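Local coordinates for protein S12 family peptidase (Streptomyces sp. 82F2, PDB 3WWX) that hydrolyses amide bonds with D-stereospecificity, probably as a serine hydrolase built on the beta-lactamase fold of the S12 peptidase family, at residues 97-102 with 283-288; 162-167 with 235-240; 102-107 with 156-161. All blocks are in the same frame, centred on the assembly; numbering follows the deposited sequence.

Contact 1 of 3, residues 97-102 with 283-288; sequences TVRQLL and YGLGLM
The carboxyl end of helix 98-102 meets the irregular turn after strand 282-283 where Leu-102 and Leu-285 bring their CA atoms to 4.8 Å, joining the helical part of this beta-lactamase-type fold to its antiparallel sheet. Gly-286 N donates to Leu-102 O at 3.0 Å; the N-H...O angle of 144° is bent, and the donor is tilted 33° from the carbonyl plane. Gly-286 has positive phi, a left-handed backbone conformation. At its amino end the helix carries a capping box: Gln-100 N donates to Thr-97 OG1 at 3.2 Å, and Thr-97 N to Gln-100 OE1 at 2.9 Å.

Leu-285 supplies the apolar part. Its CD2 rests 3.8 Å from Leu-102 CB and equally far from Arg-99 CG, so one methyl touches two side chains a helical turn apart. With CG anti to the backbone N (chi1 -171°), Arg-99 runs obliquely past this leucine before bending at chi3, and its guanidinium forms salt bridges with Asp-75 and Glu-267. Tyr-283, whose hydroxyl bonds to His-301, turns its ring edge to the helix end: CE1 lies 3.5 Å from Leu-102 O, which is near the ring plane.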
ATOM      1  N   THR A  97      -8.933  -7.019 -17.424  1.00 13.77           N
ATOM      2  CA  THR A  97      -8.324  -8.231 -16.883  1.00 15.05           C
ATOM      3  C   THR A  97      -7.865  -8.031 -15.440  1.00 12.45           C
ATOM      4  O   THR A  97      -7.747  -6.899 -14.968  1.00 13.43           O
ATOM      5  CB  THR A  97      -7.103  -8.666 -17.700  1.00 17.39           C
ATOM      6  OG1 THR A  97      -6.051  -7.712 -17.546  1.00 15.55           O
ATOM      7  CG2 THR A  97      -7.462  -8.753 -19.181  1.00 17.47           C
ATOM      8  N   VAL A  98      -7.633  -9.134 -14.745  1.00 13.39           N
ATOM      9  CA  VAL A  98      -7.181  -9.064 -13.362  1.00 12.15           C
ATOM     10  C   VAL A  98      -5.824  -8.349 -13.323  1.00 13.01           C
ATOM     11  O   VAL A  98      -5.577  -7.539 -12.420  1.00 12.60           O
ATOM     12  CB  VAL A  98      -7.119 -10.457 -12.710  1.00 13.56           C
ATOM     13  CG1 VAL A  98      -6.592 -10.386 -11.300  1.00 14.85           C
ATOM     14  CG2 VAL A  98      -8.498 -11.113 -12.727  1.00 15.86           C
ATOM     15  N   ARG A  99      -4.967  -8.588 -14.317  1.00 12.64           N
ATOM     16  CA  ARG A  99      -3.672  -7.900 -14.394  1.00 11.49           C
ATOM     17  C   ARG A  99      -3.842  -6.390 -14.431  1.00 10.67           C
ATOM     18  O   ARG A  99      -3.093  -5.658 -13.795  1.00 12.26           O
ATOM     19  CB  ARG A  99      -2.885  -8.355 -15.627  1.00 12.76           C
ATOM     20  CG  ARG A  99      -1.435  -7.850 -15.677  1.00 14.60           C
ATOM     21  CD  ARG A  99      -0.701  -8.269 -16.986  1.00 13.85           C
ATOM     22  NE  ARG A  99      -0.801  -9.712 -17.180  1.00 14.74           N
ATOM     23  CZ  ARG A  99      -0.133 -10.618 -16.472  1.00 15.42           C
ATOM     24  NH1 ARG A  99       0.751 -10.242 -15.545  1.00 13.62           N
ATOM     25  NH2 ARG A  99      -0.326 -11.917 -16.695  1.00 16.86           N
ATOM     26  N   GLN A 100      -4.835  -5.914 -15.179  1.00 12.85           N
ATOM     27  CA  GLN A 100      -5.080  -4.487 -15.291  1.00 12.10           C
ATOM     28  C   GLN A 100      -5.581  -3.863 -13.980  1.00 11.30           C
ATOM     29  O   GLN A 100      -5.337  -2.685 -13.737  1.00 12.00           O
ATOM     30  CB  GLN A 100      -6.059  -4.214 -16.444  1.00 13.96           C
ATOM     31  CG  GLN A 100      -5.459  -4.503 -17.801  1.00 13.27           C
ATOM     32  CD  GLN A 100      -6.476  -4.422 -18.919  1.00 16.97           C
ATOM     33  OE1 GLN A 100      -7.642  -4.766 -18.742  1.00 19.48           O
ATOM     34  NE2 GLN A 100      -6.028  -3.961 -20.079  1.00 18.60           N
ATOM     35  N   LEU A 101      -6.239  -4.656 -13.139  1.00 10.65           N
ATOM     36  CA  LEU A 101      -6.521  -4.204 -11.770  1.00 10.49           C
ATOM     37  C   LEU A 101      -5.214  -3.959 -11.048  1.00 12.29           C
ATOM     38  O   LEU A 101      -5.017  -2.914 -10.423  1.00 10.52           O
ATOM     39  CB  LEU A 101      -7.310  -5.249 -10.985  1.00 12.05           C
ATOM     40  CG  LEU A 101      -8.646  -5.756 -11.557  1.00 10.90           C
ATOM     41  CD1 LEU A 101      -9.247  -6.775 -10.625  1.00 12.05           C
ATOM     42  CD2 LEU A 101      -9.615  -4.587 -11.793  1.00 11.96           C
ATOM     43  N   LEU A 102      -4.294  -4.911 -11.148  1.00 10.86           N
ATOM     44  CA  LEU A 102      -3.104  -4.888 -10.304  1.00 10.60           C
ATOM     45  C   LEU A 102      -2.080  -3.827 -10.670  1.00 10.37           C
ATOM     46  O   LEU A 102      -1.298  -3.413  -9.813  1.00 10.39           O
ATOM     47  CB  LEU A 102      -2.448  -6.268 -10.284  1.00 11.06           C
ATOM     48  CG  LEU A 102      -3.302  -7.383  -9.715  1.00 10.49           C
ATOM     49  CD1 LEU A 102      -2.579  -8.706  -9.943  1.00 14.98           C
ATOM     50  CD2 LEU A 102      -3.628  -7.181  -8.243  1.00 13.77           C
ATOM     51  N   TYR A 283       5.030   1.446 -12.439  1.00 12.94           N
ATOM     52  CA  TYR A 283       4.141   0.692 -11.550  1.00 11.36           C
ATOM     53  C   TYR A 283       3.892  -0.676 -12.151  1.00 12.82           C
ATOM     54  O   TYR A 283       3.431  -0.779 -13.305  1.00 12.33           O
ATOM     55  CB  TYR A 283       2.830   1.449 -11.326  1.00 12.14           C
ATOM     56  CG  TYR A 283       2.071   0.965 -10.101  1.00 10.37           C
ATOM     57  CD1 TYR A 283       1.325  -0.188 -10.142  1.00 10.49           C
ATOM     58  CD2 TYR A 283       2.128   1.670  -8.900  1.00 11.06           C
ATOM     59  CE1 TYR A 283       0.659  -0.659  -9.017  1.00  9.58           C
ATOM     60  CE2 TYR A 283       1.457   1.215  -7.766  1.00 10.85           C
ATOM     61  CZ  TYR A 283       0.719   0.059  -7.835  1.00 11.28           C
ATOM     62  OH  TYR A 283       0.043  -0.360  -6.712  1.00 10.87           O
ATOM     63  N   GLY A 284       4.206  -1.720 -11.391  1.00 11.39           N
ATOM     64  CA  GLY A 284       4.014  -3.093 -11.814  1.00 10.51           C
ATOM     65  C   GLY A 284       2.767  -3.674 -11.179  1.00 13.16           C
ATOM     66  O   GLY A 284       1.728  -3.019 -11.192  1.00 12.36           O
ATOM     67  N   LEU A 285       2.854  -4.878 -10.620  1.00 10.83           N
ATOM     68  CA  LEU A 285       1.672  -5.494 -10.023  1.00 10.27           C
ATOM     69  C   LEU A 285       1.694  -5.233  -8.528  1.00 10.66           C
ATOM     70  O   LEU A 285       2.306  -5.962  -7.765  1.00 10.51           O
ATOM     71  CB  LEU A 285       1.586  -6.990 -10.343  1.00 10.18           C
ATOM     72  CG  LEU A 285       1.632  -7.303 -11.850  1.00 11.44           C
ATOM     73  CD1 LEU A 285       1.562  -8.811 -12.079  1.00 12.39           C
ATOM     74  CD2 LEU A 285       0.555  -6.583 -12.662  1.00 12.34           C
ATOM     75  N   GLY A 286       1.036  -4.158  -8.108  1.00  9.78           N
ATOM     76  CA  GLY A 286       1.039  -3.778  -6.690  1.00 10.46           C
ATOM     77  C   GLY A 286       2.436  -3.455  -6.155  1.00 10.12           C
ATOM     78  O   GLY A 286       2.734  -3.697  -4.969  1.00 10.50           O
ATOM     79  N   LEU A 287       3.299  -2.942  -7.029  1.00 10.27           N
ATOM     80  CA  LEU A 287       4.707  -2.703  -6.705  1.00 10.41           C
ATOM     81  C   LEU A 287       5.225  -1.615  -7.607  1.00 11.17           C
ATOM     82  O   LEU A 287       4.889  -1.611  -8.783  1.00 13.66           O
ATOM     83  CB  LEU A 287       5.495  -3.995  -6.920  1.00 11.70           C
ATOM     84  CG  LEU A 287       6.960  -3.971  -6.490  1.00 11.07           C
ATOM     85  CD1 LEU A 287       7.116  -3.926  -4.961  1.00 11.68           C
ATOM     86  CD2 LEU A 287       7.668  -5.181  -7.050  1.00 12.26           C
ATOM     87  N   MET A 288       6.021  -0.695  -7.078  1.00 10.87           N
ATOM     88  CA  MET A 288       6.532   0.437  -7.848  1.00 13.33           C
ATOM     89  C   MET A 288       8.040   0.388  -7.926  1.00 12.98           C
ATOM     90  O   MET A 288       8.668  -0.120  -7.015  1.00 14.77           O
ATOM     91  CB  MET A 288       6.162   1.734  -7.140  1.00 18.01           C
ATOM     92  CG  MET A 288       4.787   2.195  -7.431  1.00 30.82           C
ATOM     93  SD  MET A 288       4.523   3.875  -6.846  1.00 47.30           S
ATOM     94  CE  MET A 288       4.850   3.666  -5.097  1.00 34.16           C
TER

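Contact 2 of 3, residues 162-167 with 235-240; sequences NFVLAG and GAAGEM
The ring of Phe-163 and the carbonyl of Ala-236 meet obliquely, the oxygen lying neither squarely over a ring face nor at its edge. The closest part of the aromatic side chain is instead its CB, 3.8 Å from Ala-236 O and equally far from Ala-237 CA. Although the CB itself is directed at the 235-240 turn, CG beside the backbone N and roughly anti to the carbonyl carbon (chi1 -82°) leads the ring away from it, toward Leu-102, Lys-56 and Thr-59 and against the His-104 ring, with planes inclined by about 40°.

At the backbone level, small residues allow the segments to come close: the CA atoms of Phe-163 and Ala-237 are 4.8 Å apart. The methyl of Ala-236 points at the helix. Its CB reaches 3.4 Å from Phe-163 O and 3.9 Å from Gly-167 CA, one helical turn further on, where it meets the bare backbone of the glycine. Ala-237 CB lies 3.9 Å from Phe-163 CB, and Val-164 CG2 touches the same methyl more loosely at 4.3 Å while also packing on helix 136-144. The turn holds its own shape, since Gly-235 O accepts from both Gly-238 N and Glu-239 N.

The contact is made by van der Waals packing, without hydrogen bonds between the segments, and the turn's polar groups look elsewhere: Ala-236 O accepts from Thr-59 OG1 and Ala-237 O from Lys-56 NZ. Helix 160-174 and this short 3-10 turn thus close on helix 55-68, whose Lys-56 matches the lysine of the Ser-X-X-Lys motif (Ser-53 to Lys-56), as in serine beta-lactamase-type enzymes.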
ATOM      1  N   ASN A 162      -9.474  -0.951  -7.673  1.00  9.45           N
ATOM      2  CA  ASN A 162      -8.774  -2.052  -8.321  1.00  9.87           C
ATOM      3  C   ASN A 162      -8.369  -3.118  -7.339  1.00  9.98           C
ATOM      4  O   ASN A 162      -8.478  -4.304  -7.660  1.00 10.12           O
ATOM      5  CB  ASN A 162      -7.541  -1.556  -9.047  1.00  9.41           C
ATOM      6  CG  ASN A 162      -7.881  -0.878 -10.351  1.00 10.78           C
ATOM      7  OD1 ASN A 162      -8.845  -1.264 -11.015  1.00 11.34           O
ATOM      8  ND2 ASN A 162      -7.099   0.109 -10.734  1.00 10.39           N
ATOM      9  N   PHE A 163      -7.921  -2.722  -6.148  1.00  9.59           N
ATOM     10  CA  PHE A 163      -7.445  -3.704  -5.176  1.00  9.71           C
ATOM     11  C   PHE A 163      -8.533  -4.243  -4.272  1.00 10.06           C
ATOM     12  O   PHE A 163      -8.407  -5.361  -3.791  1.00  9.82           O
ATOM     13  CB  PHE A 163      -6.218  -3.197  -4.431  1.00 10.08           C
ATOM     14  CG  PHE A 163      -4.955  -3.400  -5.233  1.00  8.70           C
ATOM     15  CD1 PHE A 163      -4.696  -2.613  -6.350  1.00  9.35           C
ATOM     16  CD2 PHE A 163      -4.056  -4.392  -4.905  1.00 10.60           C
ATOM     17  CE1 PHE A 163      -3.584  -2.822  -7.132  1.00  9.97           C
ATOM     18  CE2 PHE A 163      -2.924  -4.595  -5.688  1.00 10.70           C
ATOM     19  CZ  PHE A 163      -2.686  -3.806  -6.798  1.00 10.63           C
ATOM     20  N   VAL A 164      -9.627  -3.512  -4.083  1.00  9.48           N
ATOM     21  CA  VAL A 164     -10.809  -4.127  -3.491  1.00  8.67           C
ATOM     22  C   VAL A 164     -11.335  -5.260  -4.394  1.00  8.47           C
ATOM     23  O   VAL A 164     -11.634  -6.357  -3.906  1.00  9.40           O
ATOM     24  CB  VAL A 164     -11.883  -3.073  -3.184  1.00  8.88           C
ATOM     25  CG1 VAL A 164     -13.148  -3.723  -2.654  1.00 10.33           C
ATOM     26  CG2 VAL A 164     -11.334  -2.076  -2.174  1.00 10.75           C
ATOM     27  N   LEU A 165     -11.437  -5.012  -5.691  1.00  9.40           N
ATOM     28  CA  LEU A 165     -11.791  -6.061  -6.653  1.00  9.16           C
ATOM     29  C   LEU A 165     -10.786  -7.214  -6.596  1.00 11.40           C
ATOM     30  O   LEU A 165     -11.178  -8.380  -6.585  1.00 10.85           O
ATOM     31  CB  LEU A 165     -11.858  -5.468  -8.057  1.00 10.70           C
ATOM     32  CG  LEU A 165     -13.065  -4.552  -8.265  1.00 10.97           C
ATOM     33  CD1 LEU A 165     -12.897  -3.713  -9.481  1.00 11.00           C
ATOM     34  CD2 LEU A 165     -14.361  -5.376  -8.323  1.00 11.72           C
ATOM     35  N   ALA A 166      -9.490  -6.909  -6.536  1.00 10.14           N
ATOM     36  CA  ALA A 166      -8.486  -7.968  -6.490  1.00 10.29           C
ATOM     37  C   ALA A 166      -8.703  -8.865  -5.263  1.00 11.03           C
ATOM     38  O   ALA A 166      -8.569 -10.095  -5.342  1.00 11.39           O
ATOM     39  CB  ALA A 166      -7.105  -7.369  -6.489  1.00  9.56           C
ATOM     40  N   GLY A 167      -9.031  -8.275  -4.117  1.00  9.90           N
ATOM     41  CA  GLY A 167      -9.361  -9.038  -2.935  1.00 10.36           C
ATOM     42  C   GLY A 167     -10.565  -9.938  -3.162  1.00 12.10           C
ATOM     43  O   GLY A 167     -10.602 -11.075  -2.696  1.00 11.65           O
ATOM     44  N   GLY A 235      -9.650  -2.157   3.218  1.00  9.29           N
ATOM     45  CA  GLY A 235      -9.566  -3.576   2.940  1.00 10.41           C
ATOM     46  C   GLY A 235      -8.298  -3.954   2.200  1.00  8.58           C
ATOM     47  O   GLY A 235      -7.190  -3.568   2.594  1.00  8.50           O
ATOM     48  N   ALA A 236      -8.462  -4.737   1.137  1.00  9.42           N
ATOM     49  CA  ALA A 236      -7.323  -5.272   0.394  1.00  7.61           C
ATOM     50  C   ALA A 236      -6.530  -4.198  -0.362  1.00  9.62           C
ATOM     51  O   ALA A 236      -5.465  -4.481  -0.908  1.00  9.93           O
ATOM     52  CB  ALA A 236      -7.788  -6.364  -0.552  1.00  9.21           C
ATOM     53  N   ALA A 237      -7.020  -2.959  -0.355  1.00  8.71           N
ATOM     54  CA  ALA A 237      -6.286  -1.832  -0.900  1.00  9.00           C
ATOM     55  C   ALA A 237      -5.453  -1.106   0.153  1.00  7.61           C
ATOM     56  O   ALA A 237      -4.622  -0.284  -0.190  1.00 10.10           O
ATOM     57  CB  ALA A 237      -7.256  -0.858  -1.533  1.00  9.51           C
ATOM     58  N   GLY A 238      -5.679  -1.377   1.437  1.00  8.44           N
ATOM     59  CA  GLY A 238      -4.949  -0.614   2.439  1.00  7.95           C
ATOM     60  C   GLY A 238      -5.115  -0.846   3.925  1.00  8.83           C
ATOM     61  O   GLY A 238      -4.696   0.024   4.683  1.00  9.26           O
ATOM     62  N   GLU A 239      -5.657  -1.978   4.376  1.00  7.40           N
ATOM     63  CA  GLU A 239      -6.000  -2.128   5.793  1.00  8.77           C
ATOM     64  C   GLU A 239      -4.883  -2.571   6.739  1.00  8.66           C
ATOM     65  O   GLU A 239      -5.088  -2.531   7.952  1.00  8.96           O
ATOM     66  CB  GLU A 239      -7.120  -3.168   5.953  1.00  8.55           C
ATOM     67  CG  GLU A 239      -6.745  -4.604   5.626  1.00  9.70           C
ATOM     68  CD  GLU A 239      -7.802  -5.558   6.115  1.00 13.03           C
ATOM     69  OE1 GLU A 239      -7.910  -5.693   7.342  1.00 14.51           O
ATOM     70  OE2 GLU A 239      -8.494  -6.151   5.263  1.00 13.56           O
ATOM     71  N   MET A 240      -3.753  -3.063   6.219  1.00  8.20           N
ATOM     72  CA  MET A 240      -2.813  -3.777   7.100  1.00  7.10           C
ATOM     73  C   MET A 240      -2.091  -2.891   8.114  1.00  7.71           C
ATOM     74  O   MET A 240      -1.922  -1.692   7.911  1.00  7.63           O
ATOM     75  CB  MET A 240      -1.830  -4.598   6.272  1.00  9.21           C
ATOM     76  CG  MET A 240      -2.533  -5.758   5.589  1.00  8.74           C
ATOM     77  SD  MET A 240      -1.484  -6.731   4.509  1.00  9.83           S
ATOM     78  CE  MET A 240      -0.282  -7.349   5.702  1.00 10.88           C
TER

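Contact 3 of 3, residues 102-107 with 156-161; sequences LNHTSG and WNYSNT
His-104 stands between Trp-156, Tyr-158 and Ser-159, and its side chain can be traced through the contact atom by atom. CB lies over one face of the indole, toward its rim, 3.5 Å from Trp-156 NE1. With chi1 at -59°, CG sits beside the backbone N and the imidazole extends along the 156-161 segment, pointing the same way as Tyr-158. CG is 3.9 Å from Tyr-158 CA, whose C-H faces the imidazole in a CH-pi contact. On one side of the ring ND1 accepts a hydrogen bond from Asn-162 ND2, while CE1 comes 3.2 Å from Ser-159 O, which lies in the ring plane. Along the other side CD2 leads to NE2, which rests over the tyrosine ring 3.7 Å from Tyr-158 CE2. The His-104 and Tyr-158 rings form an offset stack, centroids 4.4 Å apart and planes at 27°.

The backbone reinforces this placement. Asn-157 N donates to His-104 O at 3.1 Å, with a C=O...N angle of 166°, nearly straight on. A water accepts from Gly-107 N and donates to Asn-157 O, bridging the segments again. His-104 has positive phi as the C-prime residue of the Schellman motif ending helix 98-102; just before it, Asn-103 OD1 makes an Asx turn with Thr-105 N and also accepts a hydrogen bond from Thr-105 OG1 at 2.7 Å. The Thr-105 methyl CG2 meets the indole edge.

Tyr-158 OH and Asn-160 OD1 both bond to Lys-56 NZ. The sequence Tyr-158, Ser-159, Asn-160 matches the Tyr-X-Asn motif of the S12 and class C beta-lactamase active site; the imidazole stacks on the tyrosine of what is probably this motif.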
ATOM      1  N   LEU A 102      -4.294  -4.911 -11.148  1.00 10.86           N
ATOM      2  CA  LEU A 102      -3.104  -4.888 -10.304  1.00 10.60           C
ATOM      3  C   LEU A 102      -2.080  -3.827 -10.670  1.00 10.37           C
ATOM      4  O   LEU A 102      -1.298  -3.413  -9.813  1.00 10.39           O
ATOM      5  CB  LEU A 102      -2.448  -6.268 -10.284  1.00 11.06           C
ATOM      6  CG  LEU A 102      -3.302  -7.383  -9.715  1.00 10.49           C
ATOM      7  CD1 LEU A 102      -2.579  -8.706  -9.943  1.00 14.98           C
ATOM      8  CD2 LEU A 102      -3.628  -7.181  -8.243  1.00 13.77           C
ATOM      9  N   ASN A 103      -2.078  -3.369 -11.922  1.00 10.69           N
ATOM     10  CA  ASN A 103      -1.181  -2.298 -12.352  1.00 11.91           C
ATOM     11  C   ASN A 103      -1.877  -0.958 -12.637  1.00 10.77           C
ATOM     12  O   ASN A 103      -1.262  -0.026 -13.142  1.00 11.46           O
ATOM     13  CB  ASN A 103      -0.307  -2.748 -13.534  1.00 11.05           C
ATOM     14  CG  ASN A 103      -1.100  -3.078 -14.778  1.00 13.81           C
ATOM     15  OD1 ASN A 103      -2.235  -2.643 -14.952  1.00 12.16           O
ATOM     16  ND2 ASN A 103      -0.482  -3.821 -15.677  1.00 13.83           N
ATOM     17  N   HIS A 104      -3.157  -0.877 -12.267  1.00 10.91           N
ATOM     18  CA  HIS A 104      -3.950   0.352 -12.380  1.00  9.99           C
ATOM     19  C   HIS A 104      -4.095   0.853 -13.818  1.00 10.46           C
ATOM     20  O   HIS A 104      -4.208   2.054 -14.051  1.00 11.72           O
ATOM     21  CB  HIS A 104      -3.397   1.472 -11.491  1.00 10.73           C
ATOM     22  CG  HIS A 104      -3.347   1.123 -10.038  1.00 11.76           C
ATOM     23  ND1 HIS A 104      -4.474   0.984  -9.253  1.00 10.60           N
ATOM     24  CD2 HIS A 104      -2.294   0.883  -9.230  1.00 10.44           C
ATOM     25  CE1 HIS A 104      -4.110   0.676  -8.026  1.00  9.68           C
ATOM     26  NE2 HIS A 104      -2.788   0.606  -7.983  1.00  9.14           N
ATOM     27  N   THR A 105      -4.156  -0.074 -14.771  1.00 11.21           N
ATOM     28  CA  THR A 105      -4.483   0.312 -16.150  1.00 12.02           C
ATOM     29  C   THR A 105      -5.910  -0.074 -16.521  1.00 11.92           C
ATOM     30  O   THR A 105      -6.298   0.032 -17.691  1.00 13.47           O
ATOM     31  CB  THR A 105      -3.483  -0.280 -17.156  1.00 12.99           C
ATOM     32  OG1 THR A 105      -3.523  -1.715 -17.126  1.00 12.57           O
ATOM     33  CG2 THR A 105      -2.070   0.224 -16.851  1.00 13.60           C
ATOM     34  N   SER A 106      -6.706  -0.508 -15.537  1.00 10.88           N
ATOM     35  CA  SER A 106      -8.112  -0.844 -15.772  1.00 10.27           C
ATOM     36  C   SER A 106      -8.977   0.352 -16.151  1.00 12.38           C
ATOM     37  O   SER A 106      -9.933   0.191 -16.919  1.00 13.94           O
ATOM     38  CB  SER A 106      -8.706  -1.483 -14.522  1.00 13.56           C
ATOM     39  OG  SER A 106      -8.766  -0.482 -13.518  1.00 10.93           O
ATOM     40  N   GLY A 107      -8.675   1.525 -15.609  1.00 11.33           N
ATOM     41  CA  GLY A 107      -9.514   2.703 -15.783  1.00 12.50           C
ATOM     42  C   GLY A 107     -10.672   2.786 -14.799  1.00 11.91           C
ATOM     43  O   GLY A 107     -11.495   3.696 -14.892  1.00 12.58           O
ATOM     44  N   TRP A 156      -3.104   5.112 -17.330  1.00 13.19           N
ATOM     45  CA  TRP A 156      -2.802   4.670 -15.966  1.00 13.07           C
ATOM     46  C   TRP A 156      -3.427   5.663 -15.005  1.00 14.39           C
ATOM     47  O   TRP A 156      -3.314   6.898 -15.169  1.00 13.85           O
ATOM     48  CB  TRP A 156      -1.287   4.633 -15.740  1.00 14.47           C
ATOM     49  CG  TRP A 156      -0.881   4.059 -14.389  1.00 13.54           C
ATOM     50  CD1 TRP A 156      -0.618   2.743 -14.105  1.00 12.26           C
ATOM     51  CD2 TRP A 156      -0.723   4.771 -13.151  1.00 11.96           C
ATOM     52  NE1 TRP A 156      -0.303   2.602 -12.785  1.00 12.08           N
ATOM     53  CE2 TRP A 156      -0.356   3.828 -12.173  1.00 13.26           C
ATOM     54  CE3 TRP A 156      -0.843   6.109 -12.780  1.00 13.46           C
ATOM     55  CZ2 TRP A 156      -0.116   4.183 -10.851  1.00 13.20           C
ATOM     56  CZ3 TRP A 156      -0.586   6.465 -11.465  1.00 13.05           C
ATOM     57  CH2 TRP A 156      -0.239   5.497 -10.511  1.00 13.27           C
ATOM     58  N   ASN A 157      -4.086   5.133 -13.982  1.00 11.08           N
ATOM     59  CA  ASN A 157      -4.543   5.972 -12.889  1.00 12.39           C
ATOM     60  C   ASN A 157      -4.699   5.116 -11.655  1.00 11.17           C
ATOM     61  O   ASN A 157      -5.321   4.070 -11.701  1.00 10.76           O
ATOM     62  CB  ASN A 157      -5.877   6.635 -13.234  1.00 12.25           C
ATOM     63  CG  ASN A 157      -6.386   7.498 -12.113  1.00 16.71           C
ATOM     64  OD1 ASN A 157      -5.851   8.567 -11.868  1.00 20.24           O
ATOM     65  ND2 ASN A 157      -7.379   7.001 -11.379  1.00 18.92           N
ATOM     66  N   TYR A 158      -4.107   5.563 -10.558  1.00 10.93           N
ATOM     67  CA  TYR A 158      -4.162   4.826  -9.312  1.00 11.94           C
ATOM     68  C   TYR A 158      -5.584   4.787  -8.800  1.00 11.83           C
ATOM     69  O   TYR A 158      -6.192   5.841  -8.579  1.00 12.75           O
ATOM     70  CB  TYR A 158      -3.268   5.516  -8.302  1.00 13.20           C
ATOM     71  CG  TYR A 158      -2.971   4.713  -7.076  1.00 10.44           C
ATOM     72  CD1 TYR A 158      -3.843   4.706  -6.010  1.00 11.23           C
ATOM     73  CD2 TYR A 158      -1.801   3.986  -6.976  1.00 11.53           C
ATOM     74  CE1 TYR A 158      -3.551   3.983  -4.854  1.00 11.69           C
ATOM     75  CE2 TYR A 158      -1.499   3.271  -5.830  1.00 11.74           C
ATOM     76  CZ  TYR A 158      -2.369   3.284  -4.779  1.00 11.23           C
ATOM     77  OH  TYR A 158      -2.095   2.599  -3.628  1.00 11.07           O
ATOM     78  N   SER A 159      -6.106   3.581  -8.582  1.00  9.79           N
ATOM     79  CA  SER A 159      -7.486   3.420  -8.130  1.00  8.38           C
ATOM     80  C   SER A 159      -7.604   2.356  -7.054  1.00  9.00           C
ATOM     81  O   SER A 159      -7.190   1.207  -7.241  1.00 10.03           O
ATOM     82  CB  SER A 159      -8.392   3.037  -9.304  1.00 11.14           C
ATOM     83  OG  SER A 159      -9.680   2.714  -8.818  1.00 11.40           O
ATOM     84  N   ASN A 160      -8.153   2.756  -5.917  1.00  8.53           N
ATOM     85  CA  ASN A 160      -8.276   1.834  -4.801  1.00  8.54           C
ATOM     86  C   ASN A 160      -9.289   0.743  -5.108  1.00  9.04           C
ATOM     87  O   ASN A 160      -9.189  -0.364  -4.575  1.00  9.16           O
ATOM     88  CB  ASN A 160      -8.621   2.628  -3.547  1.00  8.78           C
ATOM     89  CG  ASN A 160      -7.453   3.456  -3.081  1.00 10.22           C
ATOM     90  OD1 ASN A 160      -6.365   2.921  -2.890  1.00 10.77           O
ATOM     91  ND2 ASN A 160      -7.626   4.757  -3.005  1.00 13.00           N
ATOM     92  N   THR A 161     -10.259   1.028  -5.980  1.00  8.48           N
ATOM     93  CA  THR A 161     -11.252   0.020  -6.349  1.00  8.61           C
ATOM     94  C   THR A 161     -10.573  -1.181  -6.979  1.00  8.92           C
ATOM     95  O   THR A 161     -11.022  -2.318  -6.812  1.00  8.98           O
ATOM     96  CB  THR A 161     -12.267   0.580  -7.349  1.00  8.88           C
ATOM     97  OG1 THR A 161     -12.659   1.885  -6.914  1.00 10.07           O
ATOM     98  CG2 THR A 161     -13.500  -0.320  -7.413  1.00 10.56           C
TER
HETATM   99  O   HOH W   1      -7.146   2.311 -13.170  1.00 11.24           O

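In the fold
Contact 1 closes the longest loop of the three, with 180 residues between its segments; contacts 3 and 2 are nested inside it and follow one another in series. Contacts 1 and 3 share Leu-102 and have centres about 7 Å apart, whereas contact 2 lies about 12 Å from each. Helix 160-174 connects contacts 3 and 2: the first uses its amino end, the second its next turns. Asn-162 also ties them, its OD1 2.6 Å from Ser-106 OG. Phe-163 CZ, 3.3 Å from Leu-102 O, carries contact 2 to contact 1. Residues of all three touch Lys-56 of helix 55-68, among them Tyr-283, Phe-163 and Tyr-158, consistent with a framework for the active site.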